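Local coordinates for UDP-glucose 6-dehydrogenase (Pyrobaculum islandicum, PDB 3VTF), which probably catalyses the NAD+-dependent oxidation of UDP-glucose to UDP-glucuronate, the sugar nucleotide being bound between two discrete alpha/beta domains, at residues I67-L72 / G180-D185; G333-V338 / Q400-I405; R368-D373 / S387-E392; H372-M377 / P411-L416; V404-A409 / K421-G426. One frame throughout, in Å; residues are numbered along the deposited sequence.

Contact 1: residues I67-L72 / G180-D185; sequences IYEPGL and GSALED
Glu69 spreads its carboxylate over the backbone of Gly180 and Ala182, and this is the tight part of the contact. Glu69 OE1 takes the N-H of Gly180 on its syn side at 2.9 Å, nearly straight at 168°. Glu69 OE2 accepts from Ala182 N, also at 2.9 Å, but from well above the carboxylate plane. The acid gets there because CG lies anti to the backbone N and the chain then bends (chi2 59°), folding the group over the methyl of Ala182, whose CB is 3.4 Å from Glu69 OE2. A water donates to the same OE2 at 2.6 Å and to Pro70 O, and accepts from Leu183 N, so the buried oxygen is well supplied with donors. Glutamate suits the place: its negative charge faces the start of helix 182-187, where it would probably be favoured by the helix dipole. Gly180 needs its lack of CB, since at its backbone angles one would press on the preceding carbonyl. The other side is looser and nearer solvent. Pro70 CG rests 3.4 Å from Gly180 O, while Leu183 CD1 reaches 3.5 Å from Gly71 O, in a type II turn whose Gly71 is exposed, its positive phi (83°) favouring glycine. Gly180 follows directly on Glu179, which binds UDP-glucose, so a loop of the NAD-binding domain here holds the end of the substrate-binding segment where it passes into a helix.

Contact 2: residues G333-V338 / Q400-I405; sequences GRHVGV and QVEGVI
His335 and Glu402 hold each other by two bonds at the entry to a pair of parallel strands. The backbone N of His335 donates to Glu402 OE2 at 3.2 Å, almost straight (173°) but from above the carboxylate plane, and Glu402 N returns a bond of 2.8 Å to His335 O. Extended beyond CG, the glutamate also lays its carboxylate across the alkyl chain of Arg334, with Glu402 OE1 3.2 Å from Arg334 CD. The salt bridge from Arg334 NH1 to this OE1 is long, 3.9 Å, and NH1 has a stronger partner in Leu328 O. An alanine in place of Glu402 would probably leave the N-H of His335 without its acceptor and the Arg334 chain without its cover. Further along, Gly337 N donates to Gly403 O and Gly337 O accepts from Ile405 N. These bonds join strands 335-339 and 403-406, the first and fourth of a Rossmann-like parallel sheet ordered 3-2-1-4-5-6, so they span its centre. Gly337 suits its place because a CB there would lie tight against Val401 CG1, about 3.4 Å away, with Val404 CG2 also close. Val336, Val338 and Ile405 share the other face and are covered by helix 354-364, with helix 304-328 also packing on Val336 and Ile405. Beyond Val401 lies Tyr370 of strand 368-372, the neighbour of strand 335-339 on its other side.

Contact 3: residues R368-D373 / S387-E392; sequences RVYVHD and SVTYVE
Tyr370 lies beside Thr389, the two side chains pointing the same way from neighbouring parallel strands. From its CB, 4.1 Å from Thr389 O, the ring leads outward with CG anti to the carbonyl carbon (chi1 -60°). Tyr370 CD1 then meets Thr389 CB at 3.8 Å, and Val391 CG2 approaches the same CD1 at the ring's edge, 4.0 Å away. Tyr370 CE1 is 4.1 Å from Thr389 CB, and beyond it the hydroxyl leads away from Thr389 toward the imidazole of His335. A tyrosine suits this position, long enough to reach from one neighbouring strand toward the other. On the opposite face Val371 and Val388 pack around a second tyrosine: Val371 CG2 meets Tyr390 CD2 at 3.6 Å, and Val388 CG2 stands over the ring toward its rim. Between the faces run three backbone bonds, Thr389 N to Val369 O, Val371 N to Thr389 O and Val391 N to Val371 O. At the exposed end a water donates to Val369 O and hydrogen-bonds Thr389 OG1 at 2.6 Å. Together the strands bound the beta-alpha-beta unit whose connecting helix, 377-384, covers Val371 and Tyr390; helix 354-364 packs on Val369 and Val388, while helix 394-400 lies against Tyr370 and Val391 on the other side.

Contact 4: residues H372-M377 / P411-L416; sequences HDPMAM and PQYEGL
Tyr413 and His372 meet rim to rim, with Tyr413 OH 2.7 Å from His372 ND1 in a hydrogen bond that either could donate. The ring planes are turned 57° apart, and the rings meet through this bond at their rims and not by stacking. His372 sends its CG anti to the backbone N (chi1 171°), carrying ND1 across to the tyrosine, and Tyr413 holds its CG anti to the carbonyl carbon, which brings the hydroxyl to meet it. Such a pair suits a buried place, giving both ND1 and the hydroxyl a partner away from water. Gln412 takes a costlier conformation: its CG sits between the backbone N and the carbonyl carbon (chi1 74°), and the extended rest of the chain slides past Pro374. Gln412 OE1 comes 3.3 Å from Pro374 CG, and Gln412 NE2 reaches the edge of the imidazole, 3.6 Å from His372 CE1. The compact, conformationally restricted pyrrolidine ring gives the glutamine's end something to lie against. Asp373 holds its own loop just ahead of helix 377-384: the bond from Met375 N to Asp373 OD2 closes an Asx turn and that from Ala376 N an Asx motif, both 2.8 Å, while OD1 takes the indole N-H of Trp410. The loops after strands 368-372 and 403-406 thus meet at the carboxyl-terminal edge of the sheet, the edge at which Rossmann-like domains bind their nucleotides.

Contact 5: residues V404-A409 / K421-G426; sequences VIIATA and KVVVDG
Val423 stands between Val404 and Ile406 on one face of the sheet, forming the apolar centre. Val404 CG1 touches Val423 CG2 at 3.7 Å, the two side chains lying side by side, and Ile406 CD1 reaches Val423 CG1 at 3.8 Å. Ile406 gets that far because its chain is extended (chi2 -180°). On the other face Ile405 CG1 packs against Val424 CB. Branched residues fill such extended positions well. With an alanine at Ile406 the methyl that covers Val423 would be gone, which would probably open a gap beside that valine. Between the faces, Val424 N donates to Val404 O at 2.8 Å and Ile406 N to Val424 O, bonds of a regular parallel ladder. Its last rung, Gly426 N to Ile406 O, is more bent, at 133°, and a CB on Gly426 would clash with that carbonyl oxygen, so glycine fits there. Farther out is the acid Asp425: OD1 rests 3.9 Å from Ile406 CB and accepts from Arg427 N, while OD2 bonds with Tyr438 OH and Val429 N. The chemistry thus passes from apolar to polar where the strand ends, its buried carboxylate satisfied, consistent with ladder and aspartate together holding the backbone that leads into Arg427, which binds UDP-glucose.

Contacts 2, 3 and 5 build one parallel sheet: contact 2 spans its centre, contact 3 forms one edge, and contact 5 continues from contact 2 through strand 403-406. Contact 3 is nested inside the loop closed by contact 2. All three rest on a backbone ladder; contact 5, wholly buried, adds aliphatic packing, contact 3 valines and tyrosines, contact 2 a glutamate at the strand entry. Contact 4 shares His372 and Asp373 with contact 3 but joins loops, so one side-chain hydrogen bond and packing on a proline take the place of the ladder. Contact 1, in the other alpha/beta domain, is only partly buried, relying on a carboxylate and water; its Tyr68 packs on Met375 of contact 4.

Contact 1: residues I67-L72 / G180-D185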
# COMPACT_ATOMS: atom_id res chain seq x y z
N ILE A 67 8.93 -15.21 27.82
CA ILE A 67 9.03 -14.98 26.36
C ILE A 67 10.07 -13.94 26.20
O ILE A 67 10.31 -13.16 27.14
CB ILE A 67 7.67 -14.45 25.71
CG1 ILE A 67 7.14 -13.18 26.41
CG2 ILE A 67 6.65 -15.59 25.64
CD1 ILE A 67 6.19 -12.33 25.55
N TYR A 68 10.70 -13.88 25.03
CA TYR A 68 11.74 -12.90 24.88
C TYR A 68 11.21 -11.66 24.24
O TYR A 68 10.71 -11.73 23.13
CB TYR A 68 12.90 -13.44 24.02
CG TYR A 68 13.83 -12.36 23.68
CD1 TYR A 68 14.61 -11.73 24.70
CD2 TYR A 68 13.96 -11.91 22.36
CE1 TYR A 68 15.49 -10.69 24.37
CE2 TYR A 68 14.83 -10.88 22.05
CZ TYR A 68 15.60 -10.31 23.05
OH TYR A 68 16.39 -9.31 22.72
N GLU A 69 11.40 -10.51 24.87
CA GLU A 69 10.96 -9.25 24.29
C GLU A 69 11.89 -8.18 24.84
O GLU A 69 12.02 -8.05 26.07
CB GLU A 69 9.51 -8.96 24.73
CG GLU A 69 8.90 -7.67 24.20
CD GLU A 69 8.85 -7.53 22.69
OE1 GLU A 69 8.42 -8.42 21.92
OE2 GLU A 69 9.15 -6.46 22.18
N PRO A 70 12.54 -7.41 23.96
CA PRO A 70 13.59 -6.47 24.38
C PRO A 70 13.10 -5.50 25.46
O PRO A 70 12.05 -4.81 25.26
CB PRO A 70 13.90 -5.70 23.08
CG PRO A 70 13.68 -6.72 22.00
CD PRO A 70 12.49 -7.56 22.49
N GLY A 71 13.80 -5.48 26.61
CA GLY A 71 13.42 -4.54 27.71
C GLY A 71 12.28 -5.05 28.63
O GLY A 71 11.97 -4.40 29.62
N LEU A 72 11.72 -6.24 28.37
CA LEU A 72 10.62 -6.71 29.16
C LEU A 72 11.03 -7.13 30.56
O LEU A 72 10.30 -6.92 31.50
CB LEU A 72 9.89 -7.87 28.46
CG LEU A 72 8.69 -8.51 29.15
CD1 LEU A 72 7.70 -7.42 29.57
CD2 LEU A 72 8.07 -9.58 28.21
N GLY A 180 9.29 -7.60 19.29
CA GLY A 180 10.59 -6.97 19.09
C GLY A 180 10.66 -5.53 19.43
O GLY A 180 11.69 -5.05 19.87
N SER A 181 9.55 -4.81 19.29
CA SER A 181 9.52 -3.42 19.80
C SER A 181 8.18 -3.14 20.60
O SER A 181 7.63 -2.09 20.50
CB SER A 181 9.69 -2.46 18.66
OG SER A 181 8.75 -2.71 17.61
N ALA A 182 7.66 -4.13 21.32
CA ALA A 182 6.29 -4.02 21.83
C ALA A 182 6.21 -2.91 22.92
O ALA A 182 5.23 -2.19 23.02
CB ALA A 182 5.92 -5.36 22.41
N LEU A 183 7.22 -2.83 23.77
CA LEU A 183 7.19 -1.80 24.87
C LEU A 183 7.23 -0.42 24.29
O LEU A 183 6.43 0.48 24.67
CB LEU A 183 8.34 -1.97 25.87
CG LEU A 183 8.12 -3.07 26.84
CD1 LEU A 183 9.50 -3.25 27.45
CD2 LEU A 183 7.07 -2.64 27.92
N GLU A 184 8.14 -0.18 23.34
CA GLU A 184 8.08 1.11 22.69
C GLU A 184 6.73 1.39 22.00
O GLU A 184 6.20 2.50 22.08
CB GLU A 184 9.20 1.22 21.64
CG GLU A 184 9.11 2.44 20.71
CD GLU A 184 10.26 2.46 19.68
OE1 GLU A 184 11.18 1.62 19.81
OE2 GLU A 184 10.23 3.28 18.74
N ASP A 185 6.17 0.41 21.30
CA ASP A 185 4.88 0.65 20.62
C ASP A 185 3.78 0.83 21.62
O ASP A 185 2.73 1.45 21.28
CB ASP A 185 4.52 -0.61 19.75
CG ASP A 185 5.53 -0.79 18.60
OD1 ASP A 185 6.12 0.25 18.24
OD2 ASP A 185 5.70 -1.90 18.07
O HOH W 1 9.88 -4.35 23.55

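Contact 2: residues G333-V338 / Q400-I405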
# COMPACT_ATOMS: atom_id res chain seq x y z
N GLY A 333 20.40 -35.81 -1.10
CA GLY A 333 21.69 -36.12 -0.51
C GLY A 333 22.57 -34.91 -0.36
O GLY A 333 23.67 -35.01 0.18
N ARG A 334 22.10 -33.73 -0.81
CA ARG A 334 23.00 -32.59 -0.83
C ARG A 334 23.00 -31.91 0.53
O ARG A 334 22.03 -31.96 1.24
CB ARG A 334 22.61 -31.65 -1.98
CG ARG A 334 23.76 -31.16 -2.79
CD ARG A 334 24.48 -32.26 -3.55
NE ARG A 334 23.63 -32.61 -4.69
CZ ARG A 334 23.73 -32.04 -5.88
NH1 ARG A 334 24.64 -31.09 -6.06
NH2 ARG A 334 22.89 -32.39 -6.87
N HIS A 335 24.10 -31.29 0.90
CA HIS A 335 24.26 -30.69 2.18
C HIS A 335 23.86 -29.24 2.01
O HIS A 335 24.56 -28.49 1.34
CB HIS A 335 25.75 -30.75 2.59
CG HIS A 335 26.20 -32.08 3.18
ND1 HIS A 335 26.35 -33.20 2.43
CD2 HIS A 335 26.55 -32.43 4.47
CE1 HIS A 335 26.76 -34.21 3.22
NE2 HIS A 335 26.87 -33.74 4.47
N VAL A 336 22.79 -28.81 2.68
CA VAL A 336 22.19 -27.44 2.48
C VAL A 336 21.86 -26.81 3.83
O VAL A 336 21.37 -27.49 4.71
CB VAL A 336 20.89 -27.54 1.65
CG1 VAL A 336 20.24 -26.17 1.57
CG2 VAL A 336 21.16 -28.21 0.26
N GLY A 337 22.20 -25.54 4.01
CA GLY A 337 21.92 -24.85 5.25
C GLY A 337 20.76 -23.85 5.17
O GLY A 337 20.47 -23.26 4.10
N VAL A 338 20.17 -23.58 6.33
CA VAL A 338 19.25 -22.49 6.41
C VAL A 338 19.78 -21.60 7.49
O VAL A 338 19.85 -22.03 8.64
CB VAL A 338 17.81 -22.96 6.79
CG1 VAL A 338 16.88 -21.78 7.01
CG2 VAL A 338 17.33 -23.99 5.79
N GLN A 400 30.30 -25.98 6.11
CA GLN A 400 29.84 -27.37 5.94
C GLN A 400 28.86 -27.63 4.81
O GLN A 400 28.60 -28.80 4.50
CB GLN A 400 29.12 -27.82 7.20
CG GLN A 400 29.88 -28.81 8.05
CD GLN A 400 28.96 -29.41 9.11
OE1 GLN A 400 28.60 -28.73 10.07
NE2 GLN A 400 28.54 -30.68 8.92
N VAL A 401 28.18 -26.61 4.28
CA VAL A 401 27.13 -26.91 3.28
C VAL A 401 27.58 -26.53 1.87
O VAL A 401 28.43 -25.66 1.70
CB VAL A 401 25.78 -26.19 3.62
CG1 VAL A 401 25.25 -26.66 4.96
CG2 VAL A 401 25.95 -24.68 3.68
N GLU A 402 26.98 -27.13 0.86
CA GLU A 402 27.22 -26.68 -0.53
C GLU A 402 26.39 -25.42 -0.89
O GLU A 402 26.89 -24.46 -1.51
CB GLU A 402 26.86 -27.82 -1.47
CG GLU A 402 27.30 -29.17 -0.90
CD GLU A 402 26.86 -30.33 -1.76
OE1 GLU A 402 26.84 -30.17 -3.01
OE2 GLU A 402 26.50 -31.38 -1.18
N GLY A 403 25.14 -25.42 -0.43
CA GLY A 403 24.18 -24.32 -0.73
C GLY A 403 23.49 -23.83 0.54
O GLY A 403 23.41 -24.52 1.56
N VAL A 404 23.07 -22.60 0.53
CA VAL A 404 22.46 -22.05 1.73
C VAL A 404 21.28 -21.10 1.33
O VAL A 404 21.28 -20.44 0.29
CB VAL A 404 23.52 -21.36 2.65
CG1 VAL A 404 23.97 -20.05 2.04
CG2 VAL A 404 22.93 -20.99 3.99
N ILE A 405 20.27 -21.05 2.18
CA ILE A 405 19.17 -20.10 1.99
C ILE A 405 19.15 -19.28 3.23
O ILE A 405 19.10 -19.85 4.36
CB ILE A 405 17.80 -20.84 1.83
CG1 ILE A 405 17.75 -21.58 0.50
CG2 ILE A 405 16.65 -19.83 1.92
CD1 ILE A 405 16.58 -22.59 0.28

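Contact 3: residues R368-D373 / S387-E392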
# COMPACT_ATOMS: atom_id res chain seq x y z
N ARG A 368 20.13 -33.03 3.07
CA ARG A 368 20.64 -33.09 4.42
C ARG A 368 20.71 -31.65 4.86
O ARG A 368 21.56 -30.88 4.36
CB ARG A 368 22.05 -33.70 4.48
CG ARG A 368 22.29 -34.96 3.65
CD ARG A 368 23.70 -35.45 3.91
NE ARG A 368 23.90 -36.88 3.62
CZ ARG A 368 24.88 -37.63 4.14
NH1 ARG A 368 25.76 -37.14 4.99
NH2 ARG A 368 24.96 -38.92 3.82
N VAL A 369 19.85 -31.30 5.81
CA VAL A 369 19.63 -29.89 6.24
C VAL A 369 20.32 -29.51 7.54
O VAL A 369 20.16 -30.17 8.59
CB VAL A 369 18.11 -29.63 6.40
CG1 VAL A 369 17.81 -28.22 6.88
CG2 VAL A 369 17.44 -29.90 5.10
N TYR A 370 21.06 -28.42 7.46
CA TYR A 370 21.69 -27.81 8.60
C TYR A 370 20.97 -26.51 8.82
O TYR A 370 20.62 -25.80 7.84
CB TYR A 370 23.15 -27.51 8.28
CG TYR A 370 23.90 -28.77 7.95
CD1 TYR A 370 24.81 -29.34 8.88
CD2 TYR A 370 23.70 -29.40 6.71
CE1 TYR A 370 25.49 -30.54 8.56
CE2 TYR A 370 24.37 -30.58 6.39
CZ TYR A 370 25.26 -31.14 7.30
OH TYR A 370 25.91 -32.28 6.88
N VAL A 371 20.80 -26.13 10.08
CA VAL A 371 20.17 -24.86 10.40
C VAL A 371 20.93 -24.10 11.48
O VAL A 371 21.63 -24.70 12.27
CB VAL A 371 18.71 -25.05 10.87
CG1 VAL A 371 17.92 -25.84 9.85
CG2 VAL A 371 18.66 -25.71 12.23
N HIS A 372 20.80 -22.79 11.48
CA HIS A 372 21.28 -21.96 12.56
C HIS A 372 20.33 -20.82 12.84
O HIS A 372 19.67 -20.33 11.94
CB HIS A 372 22.65 -21.38 12.24
CG HIS A 372 23.10 -20.33 13.23
ND1 HIS A 372 22.87 -19.04 13.04
CD2 HIS A 372 23.76 -20.44 14.43
CE1 HIS A 372 23.37 -18.35 14.07
NE2 HIS A 372 23.91 -19.20 14.92
N ASP A 373 20.27 -20.39 14.09
CA ASP A 373 19.66 -19.11 14.44
C ASP A 373 20.34 -18.59 15.68
O ASP A 373 20.66 -19.37 16.54
CB ASP A 373 18.16 -19.26 14.68
CG ASP A 373 17.45 -17.93 14.81
OD1 ASP A 373 16.94 -17.43 13.80
OD2 ASP A 373 17.43 -17.38 15.90
N SER A 387 15.17 -33.98 12.80
CA SER A 387 15.19 -34.08 11.34
C SER A 387 16.28 -33.14 10.68
O SER A 387 16.69 -33.36 9.53
CB SER A 387 13.81 -33.84 10.74
OG SER A 387 13.45 -32.47 10.86
N VAL A 388 16.81 -32.18 11.43
CA VAL A 388 17.93 -31.36 10.92
C VAL A 388 19.10 -31.39 11.90
O VAL A 388 18.90 -31.68 13.09
CB VAL A 388 17.45 -29.91 10.66
CG1 VAL A 388 16.19 -29.94 9.76
CG2 VAL A 388 17.10 -29.22 11.95
N THR A 389 20.29 -31.03 11.43
CA THR A 389 21.40 -30.73 12.31
C THR A 389 21.37 -29.28 12.72
O THR A 389 21.29 -28.37 11.85
CB THR A 389 22.77 -31.07 11.63
OG1 THR A 389 22.69 -32.38 11.05
CG2 THR A 389 23.99 -30.94 12.60
N TYR A 390 21.47 -29.05 14.03
CA TYR A 390 21.57 -27.72 14.58
C TYR A 390 23.05 -27.30 14.72
O TYR A 390 23.79 -27.93 15.45
CB TYR A 390 20.87 -27.65 15.91
CG TYR A 390 19.45 -28.08 15.78
CD1 TYR A 390 19.13 -29.40 15.81
CD2 TYR A 390 18.43 -27.13 15.54
CE1 TYR A 390 17.80 -29.82 15.63
CE2 TYR A 390 17.10 -27.52 15.34
CZ TYR A 390 16.78 -28.87 15.42
OH TYR A 390 15.49 -29.31 15.21
N VAL A 391 23.45 -26.20 14.08
CA VAL A 391 24.83 -25.73 14.12
C VAL A 391 24.99 -24.48 14.98
O VAL A 391 24.34 -23.45 14.78
CB VAL A 391 25.36 -25.49 12.67
CG1 VAL A 391 26.81 -25.03 12.66
CG2 VAL A 391 25.25 -26.77 11.88
N GLU A 392 25.90 -24.52 15.95
CA GLU A 392 26.00 -23.38 16.85
C GLU A 392 26.63 -22.15 16.18
O GLU A 392 26.35 -21.02 16.57
CB GLU A 392 26.80 -23.76 18.14
CG GLU A 392 26.31 -25.06 18.76
CD GLU A 392 24.82 -25.00 19.22
OE1 GLU A 392 24.42 -23.93 19.72
OE2 GLU A 392 24.03 -25.98 19.05
O HOH W 2 21.32 -33.04 8.99

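Contact 4: residues H372-M377 / P411-L416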
# COMPACT_ATOMS: atom_id res chain seq x y z
N HIS A 372 20.80 -22.79 11.48
CA HIS A 372 21.28 -21.96 12.56
C HIS A 372 20.33 -20.82 12.84
O HIS A 372 19.67 -20.33 11.94
CB HIS A 372 22.65 -21.38 12.24
CG HIS A 372 23.10 -20.33 13.23
ND1 HIS A 372 22.87 -19.04 13.04
CD2 HIS A 372 23.76 -20.44 14.43
CE1 HIS A 372 23.37 -18.35 14.07
NE2 HIS A 372 23.91 -19.20 14.92
N ASP A 373 20.27 -20.39 14.09
CA ASP A 373 19.66 -19.11 14.44
C ASP A 373 20.34 -18.59 15.68
O ASP A 373 20.66 -19.37 16.54
CB ASP A 373 18.16 -19.26 14.68
CG ASP A 373 17.45 -17.93 14.81
OD1 ASP A 373 16.94 -17.43 13.80
OD2 ASP A 373 17.43 -17.38 15.90
N PRO A 374 20.55 -17.30 15.82
CA PRO A 374 21.19 -16.91 17.09
C PRO A 374 20.32 -17.13 18.34
O PRO A 374 20.88 -17.19 19.44
CB PRO A 374 21.41 -15.39 16.91
CG PRO A 374 21.50 -15.22 15.37
CD PRO A 374 20.36 -16.15 14.92
N MET A 375 18.98 -17.15 18.22
CA MET A 375 18.13 -17.35 19.40
C MET A 375 17.13 -18.50 19.31
O MET A 375 16.78 -19.09 20.31
CB MET A 375 17.39 -16.10 19.76
CG MET A 375 18.29 -14.95 20.14
SD MET A 375 17.23 -13.56 20.53
CE MET A 375 16.65 -14.11 22.17
N ALA A 376 16.64 -18.84 18.13
CA ALA A 376 15.38 -19.61 18.08
C ALA A 376 15.60 -21.11 17.97
O ALA A 376 14.68 -21.84 17.62
CB ALA A 376 14.51 -19.08 16.89
N MET A 377 16.81 -21.62 18.23
CA MET A 377 17.06 -23.01 17.80
C MET A 377 16.34 -23.97 18.72
O MET A 377 15.91 -25.03 18.29
CB MET A 377 18.56 -23.33 17.71
CG MET A 377 19.22 -22.65 16.50
SD MET A 377 20.97 -23.14 16.23
CE MET A 377 20.55 -24.68 15.57
N PRO A 411 21.52 -9.43 12.14
CA PRO A 411 22.69 -8.57 11.88
C PRO A 411 24.01 -9.34 11.83
O PRO A 411 24.85 -9.02 10.94
CB PRO A 411 22.64 -7.52 13.02
CG PRO A 411 21.15 -7.45 13.36
CD PRO A 411 20.68 -8.88 13.24
N GLN A 412 24.18 -10.39 12.65
CA GLN A 412 25.45 -11.12 12.54
C GLN A 412 25.67 -11.81 11.19
O GLN A 412 26.78 -12.27 10.85
CB GLN A 412 25.60 -12.14 13.67
CG GLN A 412 24.76 -13.41 13.59
CD GLN A 412 24.71 -14.13 14.96
OE1 GLN A 412 24.27 -13.53 15.95
NE2 GLN A 412 25.16 -15.40 15.01
N TYR A 413 24.61 -11.98 10.42
CA TYR A 413 24.73 -12.60 9.10
C TYR A 413 25.43 -11.72 8.07
O TYR A 413 25.97 -12.19 7.10
CB TYR A 413 23.39 -13.15 8.60
CG TYR A 413 22.84 -14.31 9.40
CD1 TYR A 413 23.63 -14.98 10.31
CD2 TYR A 413 21.54 -14.73 9.25
CE1 TYR A 413 23.14 -16.04 11.04
CE2 TYR A 413 21.04 -15.78 9.97
CZ TYR A 413 21.84 -16.42 10.86
OH TYR A 413 21.33 -17.46 11.56
N GLU A 414 25.36 -10.41 8.27
CA GLU A 414 25.94 -9.47 7.34
C GLU A 414 27.47 -9.56 7.29
O GLU A 414 28.08 -9.12 6.34
CB GLU A 414 25.46 -8.06 7.65
CG GLU A 414 24.15 -7.72 6.96
CD GLU A 414 24.32 -7.32 5.51
OE1 GLU A 414 25.38 -7.64 4.88
OE2 GLU A 414 23.40 -6.67 5.00
N GLY A 415 28.07 -10.08 8.34
CA GLY A 415 29.50 -10.17 8.44
C GLY A 415 30.10 -11.52 8.14
O GLY A 415 31.26 -11.73 8.42
N LEU A 416 29.32 -12.45 7.61
CA LEU A 416 29.85 -13.76 7.37
C LEU A 416 30.65 -13.87 6.03
O LEU A 416 30.55 -12.97 5.17
CB LEU A 416 28.71 -14.82 7.38
CG LEU A 416 27.85 -15.00 8.65
CD1 LEU A 416 26.75 -16.05 8.39
CD2 LEU A 416 28.79 -15.51 9.76

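Contact 5: residues V404-A409 / K421-G426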
# COMPACT_ATOMS: atom_id res chain seq x y z
N VAL A 404 23.07 -22.60 0.53
CA VAL A 404 22.46 -22.05 1.73
C VAL A 404 21.28 -21.10 1.33
O VAL A 404 21.28 -20.44 0.29
CB VAL A 404 23.52 -21.36 2.65
CG1 VAL A 404 23.97 -20.05 2.04
CG2 VAL A 404 22.93 -20.99 3.99
N ILE A 405 20.27 -21.05 2.18
CA ILE A 405 19.17 -20.10 1.99
C ILE A 405 19.15 -19.28 3.23
O ILE A 405 19.10 -19.85 4.36
CB ILE A 405 17.80 -20.84 1.83
CG1 ILE A 405 17.75 -21.58 0.50
CG2 ILE A 405 16.65 -19.83 1.92
CD1 ILE A 405 16.58 -22.59 0.28
N ILE A 406 19.22 -17.97 3.04
CA ILE A 406 19.19 -17.00 4.11
C ILE A 406 17.71 -16.66 4.35
O ILE A 406 17.09 -16.10 3.47
CB ILE A 406 19.94 -15.72 3.73
CG1 ILE A 406 21.45 -16.03 3.34
CG2 ILE A 406 19.86 -14.68 4.89
CD1 ILE A 406 22.21 -14.72 2.96
N ALA A 407 17.18 -16.98 5.54
CA ALA A 407 15.75 -16.85 5.80
C ALA A 407 15.39 -15.82 6.86
O ALA A 407 14.24 -15.38 6.93
CB ALA A 407 15.14 -18.26 6.15
N THR A 408 16.37 -15.32 7.64
CA THR A 408 16.12 -14.21 8.56
C THR A 408 17.41 -13.36 8.60
O THR A 408 18.48 -13.89 8.72
CB THR A 408 15.94 -14.74 9.99
OG1 THR A 408 14.99 -15.80 10.01
CG2 THR A 408 15.45 -13.61 10.96
N ALA A 409 17.29 -12.08 8.36
CA ALA A 409 18.48 -11.21 8.25
C ALA A 409 18.94 -10.83 9.66
O ALA A 409 18.81 -9.70 10.06
CB ALA A 409 18.13 -9.96 7.47
N LYS A 421 30.33 -20.03 -2.01
CA LYS A 421 29.11 -20.77 -1.68
C LYS A 421 28.01 -20.45 -2.70
O LYS A 421 28.09 -19.46 -3.43
CB LYS A 421 28.64 -20.42 -0.27
CG LYS A 421 29.62 -20.86 0.85
CD LYS A 421 29.82 -22.36 0.94
CE LYS A 421 31.00 -22.65 1.83
NZ LYS A 421 31.11 -24.12 1.89
N VAL A 422 26.99 -21.30 -2.75
CA VAL A 422 25.78 -21.06 -3.54
C VAL A 422 24.74 -20.53 -2.54
O VAL A 422 24.43 -21.22 -1.58
CB VAL A 422 25.28 -22.36 -4.17
CG1 VAL A 422 23.96 -22.06 -4.93
CG2 VAL A 422 26.40 -22.91 -5.11
N VAL A 423 24.27 -19.29 -2.73
CA VAL A 423 23.43 -18.67 -1.75
C VAL A 423 22.16 -18.25 -2.48
O VAL A 423 22.21 -17.54 -3.51
CB VAL A 423 24.09 -17.40 -1.19
CG1 VAL A 423 23.17 -16.62 -0.24
CG2 VAL A 423 25.41 -17.73 -0.51
N VAL A 424 21.03 -18.62 -1.88
CA VAL A 424 19.69 -18.10 -2.29
C VAL A 424 19.34 -17.17 -1.14
O VAL A 424 19.17 -17.63 0.01
CB VAL A 424 18.69 -19.26 -2.45
CG1 VAL A 424 17.27 -18.72 -2.57
CG2 VAL A 424 19.04 -20.11 -3.70
N ASP A 425 19.34 -15.88 -1.42
CA ASP A 425 19.16 -14.87 -0.38
C ASP A 425 17.67 -14.51 -0.24
O ASP A 425 17.03 -13.92 -1.19
CB ASP A 425 19.91 -13.62 -0.80
CG ASP A 425 19.90 -12.54 0.25
OD1 ASP A 425 19.25 -12.72 1.30
OD2 ASP A 425 20.53 -11.48 0.03
N GLY A 426 17.10 -14.85 0.91
CA GLY A 426 15.63 -14.59 1.06
C GLY A 426 15.30 -13.33 1.75
O GLY A 426 14.12 -13.06 1.93